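Local atomic coordinates of CoA-binding domain-containing protein (Thermus thermophilus, PDB entry 1IUK), a protein that probably binds coenzyme A through a Rossmann-like domain, its precise cellular role being unknown. Residues R94-R105 with A116-L126. Residues are numbered along the deposited sequence; the frame is centred on the assembly and turned at random.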
loop_
_atom_site.group_PDB
_atom_site.type_symbol
_atom_site.label_atom_id
_atom_site.label_comp_id
_atom_site.label_asym_id
_atom_site.label_seq_id
_atom_site.Cartn_x
_atom_site.Cartn_y
_atom_site.Cartn_z
ATOM N N ARG A 94 -6.036 -6.398 8.228
ATOM C CA ARG A 94 -4.819 -6.568 9.011
ATOM C C ARG A 94 -3.605 -6.893 8.117
ATOM O O ARG A 94 -3.061 -8.005 8.156
ATOM C CB ARG A 94 -4.997 -7.656 10.079
ATOM C CG ARG A 94 -4.634 -7.165 11.484
ATOM C CD ARG A 94 -4.636 -8.288 12.541
ATOM N NE ARG A 94 -3.498 -8.181 13.463
ATOM C CZ ARG A 94 -3.281 -7.149 14.274
ATOM N NH1 ARG A 94 -4.118 -6.118 14.293
ATOM N NH2 ARG A 94 -2.216 -7.135 15.064
ATOM N N PRO A 95 -3.158 -5.913 7.306
ATOM C CA PRO A 95 -2.010 -6.147 6.426
ATOM C C PRO A 95 -0.780 -6.217 7.319
ATOM O O PRO A 95 -0.815 -5.717 8.448
ATOM C CB PRO A 95 -1.996 -4.911 5.530
ATOM C CG PRO A 95 -2.535 -3.848 6.399
ATOM C CD PRO A 95 -3.634 -4.524 7.196
ATOM N N GLY A 96 0.298 -6.826 6.824
ATOM C CA GLY A 96 1.508 -6.939 7.618
ATOM C C GLY A 96 2.171 -5.609 7.908
ATOM O O GLY A 96 2.860 -5.451 8.916
ATOM N N LEU A 97 1.972 -4.642 7.017
ATOM C CA LEU A 97 2.576 -3.319 7.160
ATOM C C LEU A 97 1.749 -2.301 6.376
ATOM O O LEU A 97 1.275 -2.615 5.280
ATOM C CB LEU A 97 4.003 -3.357 6.607
ATOM C CG LEU A 97 4.798 -2.054 6.470
ATOM C CD1 LEU A 97 5.120 -1.501 7.838
ATOM C CD2 LEU A 97 6.089 -2.335 5.722
ATOM N N VAL A 98 1.555 -1.106 6.940
ATOM C CA VAL A 98 0.810 -0.052 6.251
ATOM C C VAL A 98 1.795 1.036 5.857
ATOM O O VAL A 98 2.542 1.558 6.683
ATOM C CB VAL A 98 -0.312 0.550 7.132
ATOM C CG1 VAL A 98 -0.875 1.815 6.485
ATOM C CG2 VAL A 98 -1.415 -0.480 7.293
ATOM N N TRP A 99 1.788 1.361 4.570
ATOM C CA TRP A 99 2.701 2.351 4.005
ATOM C C TRP A 99 1.931 3.557 3.477
ATOM O O TRP A 99 1.243 3.449 2.460
ATOM C CB TRP A 99 3.479 1.699 2.848
ATOM C CG TRP A 99 4.638 2.501 2.317
ATOM C CD1 TRP A 99 4.577 3.637 1.551
ATOM C CD2 TRP A 99 6.030 2.246 2.549
ATOM N NE1 TRP A 99 5.844 4.104 1.299
ATOM C CE2 TRP A 99 6.755 3.271 1.900
ATOM C CE3 TRP A 99 6.736 1.250 3.246
ATOM C CZ2 TRP A 99 8.157 3.331 1.927
ATOM C CZ3 TRP A 99 8.132 1.311 3.273
ATOM C CH2 TRP A 99 8.824 2.347 2.617
ATOM N N LEU A 100 2.034 4.691 4.160
ATOM C CA LEU A 100 1.345 5.889 3.692
ATOM C C LEU A 100 2.269 6.610 2.714
ATOM O O LEU A 100 3.389 7.000 3.074
ATOM C CB LEU A 100 1.014 6.812 4.862
ATOM C CG LEU A 100 0.157 6.187 5.969
ATOM C CD1 LEU A 100 -0.191 7.274 6.995
ATOM C CD2 LEU A 100 -1.108 5.543 5.370
ATOM N N GLN A 101 1.798 6.786 1.483
ATOM C CA GLN A 101 2.599 7.441 0.456
ATOM C C GLN A 101 2.902 8.918 0.738
ATOM O O GLN A 101 2.397 9.500 1.693
ATOM C CB GLN A 101 1.918 7.263 -0.899
ATOM C CG GLN A 101 2.097 5.858 -1.465
ATOM C CD GLN A 101 3.505 5.630 -2.014
ATOM O OE1 GLN A 101 4.057 6.486 -2.714
ATOM N NE2 GLN A 101 4.088 4.480 -1.701
ATOM N N SER A 102 3.755 9.509 -0.096
ATOM C CA SER A 102 4.159 10.908 0.047
ATOM C C SER A 102 3.017 11.903 0.264
ATOM O O SER A 102 1.985 11.848 -0.409
ATOM C CB SER A 102 4.966 11.330 -1.184
ATOM O OG SER A 102 6.131 10.531 -1.312
ATOM N N GLY A 103 3.218 12.814 1.210
ATOM C CA GLY A 103 2.211 13.822 1.507
ATOM C C GLY A 103 0.998 13.310 2.268
ATOM O O GLY A 103 -0.032 13.985 2.328
ATOM N N ILE A 104 1.116 12.122 2.852
ATOM C CA ILE A 104 0.012 11.550 3.588
ATOM C C ILE A 104 0.378 11.189 5.026
ATOM O O ILE A 104 1.148 10.260 5.267
ATOM C CB ILE A 104 -0.540 10.285 2.874
ATOM C CG1 ILE A 104 -1.070 10.661 1.481
ATOM C CG2 ILE A 104 -1.654 9.647 3.713
ATOM C CD1 ILE A 104 -1.251 9.481 0.539
ATOM N N ARG A 105 -0.179 11.951 5.972
ATOM C CA ARG A 105 0.009 11.722 7.407
ATOM C C ARG A 105 -1.365 11.879 8.063
ATOM O O ARG A 105 -2.216 12.633 7.584
ATOM C CB ARG A 105 0.966 12.747 8.039
ATOM C CG ARG A 105 2.419 12.661 7.599
ATOM C CD ARG A 105 3.044 11.299 7.866
ATOM N NE ARG A 105 2.919 10.833 9.251
ATOM C CZ ARG A 105 3.636 11.285 10.277
ATOM N NH1 ARG A 105 4.542 12.232 10.091
ATOM N NH2 ARG A 105 3.481 10.764 11.487
ATOM N N ALA A 116 -3.275 -1.335 17.211
ATOM C CA ALA A 116 -3.670 -2.665 16.756
ATOM C C ALA A 116 -2.460 -3.576 16.466
ATOM O O ALA A 116 -2.615 -4.705 15.991
ATOM C CB ALA A 116 -4.544 -2.549 15.515
ATOM N N GLY A 117 -1.258 -3.090 16.760
ATOM C CA GLY A 117 -0.064 -3.878 16.503
ATOM C C GLY A 117 0.327 -3.961 15.025
ATOM O O GLY A 117 1.003 -4.904 14.605
ATOM N N ILE A 118 -0.089 -2.980 14.231
ATOM C CA ILE A 118 0.226 -2.980 12.802
ATOM C C ILE A 118 1.296 -1.928 12.480
ATOM O O ILE A 118 1.081 -0.729 12.684
ATOM C CB ILE A 118 -1.045 -2.702 11.959
ATOM C CG1 ILE A 118 -2.086 -3.792 12.230
ATOM C CG2 ILE A 118 -0.688 -2.652 10.458
ATOM C CD1 ILE A 118 -3.454 -3.532 11.621
ATOM N N PRO A 119 2.471 -2.371 11.977
ATOM C CA PRO A 119 3.563 -1.455 11.635
ATOM C C PRO A 119 3.136 -0.447 10.585
ATOM O O PRO A 119 2.372 -0.765 9.680
ATOM C CB PRO A 119 4.669 -2.372 11.116
ATOM C CG PRO A 119 4.316 -3.730 11.575
ATOM C CD PRO A 119 2.826 -3.773 11.702
ATOM N N VAL A 120 3.636 0.769 10.722
ATOM C CA VAL A 120 3.319 1.826 9.787
ATOM C C VAL A 120 4.568 2.582 9.349
ATOM O O VAL A 120 5.443 2.877 10.163
ATOM C CB VAL A 120 2.346 2.854 10.418
ATOM C CG1 VAL A 120 2.134 4.034 9.480
ATOM C CG2 VAL A 120 1.023 2.186 10.725
ATOM N N VAL A 121 4.653 2.866 8.052
ATOM C CA VAL A 121 5.734 3.686 7.506
ATOM C C VAL A 121 4.921 4.814 6.871
ATOM O O VAL A 121 3.977 4.554 6.122
ATOM C CB VAL A 121 6.565 2.944 6.437
ATOM C CG1 VAL A 121 7.534 3.921 5.784
ATOM C CG2 VAL A 121 7.331 1.793 7.077
ATOM N N ALA A 122 5.241 6.061 7.193
ATOM C CA ALA A 122 4.449 7.166 6.657
ATOM C C ALA A 122 5.225 8.258 5.936
ATOM O O ALA A 122 6.385 8.535 6.251
ATOM C CB ALA A 122 3.605 7.790 7.786
ATOM N N ASP A 123 4.550 8.883 4.973
ATOM C CA ASP A 123 5.122 9.960 4.171
ATOM C C ASP A 123 6.456 9.593 3.482
ATOM O O ASP A 123 7.468 10.290 3.622
ATOM C CB ASP A 123 5.289 11.219 5.036
ATOM C CG ASP A 123 5.190 12.503 4.223
ATOM O OD1 ASP A 123 5.102 13.592 4.830
ATOM O OD2 ASP A 123 5.203 12.426 2.974
ATOM N N ARG A 124 6.439 8.487 2.745
ATOM C CA ARG A 124 7.604 8.018 1.998
ATOM C C ARG A 124 7.082 7.388 0.715
ATOM O O ARG A 124 5.975 6.861 0.685
ATOM C CB ARG A 124 8.389 6.978 2.800
ATOM C CG ARG A 124 9.266 7.566 3.884
ATOM C CD ARG A 124 10.506 6.714 4.111
ATOM N NE ARG A 124 10.329 5.725 5.177
ATOM C CZ ARG A 124 11.320 5.040 5.754
ATOM N NH1 ARG A 124 12.582 5.225 5.374
ATOM N NH2 ARG A 124 11.052 4.170 6.721
ATOM N N CYS A 125 7.864 7.469 -0.354
ATOM C CA CYS A 125 7.464 6.868 -1.615
ATOM C C CYS A 125 8.057 5.466 -1.627
ATOM O O CYS A 125 9.277 5.308 -1.603
ATOM C CB CYS A 125 8.003 7.671 -2.804
ATOM S SG CYS A 125 7.453 7.026 -4.403
ATOM N N LEU A 126 7.194 4.454 -1.660
ATOM C CA LEU A 126 7.647 3.071 -1.650
ATOM C C LEU A 126 8.640 2.751 -2.784
ATOM O O LEU A 126 9.599 1.996 -2.577
ATOM C CB LEU A 126 6.439 2.121 -1.707
ATOM C CG LEU A 126 6.702 0.616 -1.531
ATOM C CD1 LEU A 126 7.717 0.372 -0.418
ATOM C CD2 LEU A 126 5.383 -0.094 -1.232
#
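Ala116 O is gripped end-on by Arg94, whose NH1 and NH2 both donate to it, at 2.7 and 2.6 Å. The oxygen sits in the guanidinium plane, while Ile118 CG1 lies over one face of the same group. From there the two segments run side by side as parallel strands, 98-100 and 120-122, their axes 9° apart. Val98 is held through both its peptide groups, its N bonding to Pro119 O and its O accepting from Val121 N, and Leu100 N then donates to Val121 O at 2.8 Å. Trp99 dominates one side of this pair. Its chi1 of -169° turns CG away from the backbone N and lays the indole alongside Val121; the six-membered ring is sandwiched: Val121 CG1 stands 3.6 Å from its centroid over one face, and Leu126 CD1 makes a matching CH-pi contact over the opposite face. Trp99 NE1 donates to Arg124 O at 2.8 Å, approaching from above the carbonyl plane. Without the indole, as with an alanine here, Arg124 O would probably lose that donor and a gap would open between Val121 and Leu126. Beyond the strands, Asp123 OD2 receives Gly103 N at 2.7 Å, pinning the type II turn 101-104, and Gln101 NE2 bonds to Asp75 on the neighbouring strand. Helix 107-115, whose Leu113 packs on Val98 and Val120, links the two parallel strands in a classic beta-alpha-beta crossover at one edge of a Rossmann-like parallel sheet.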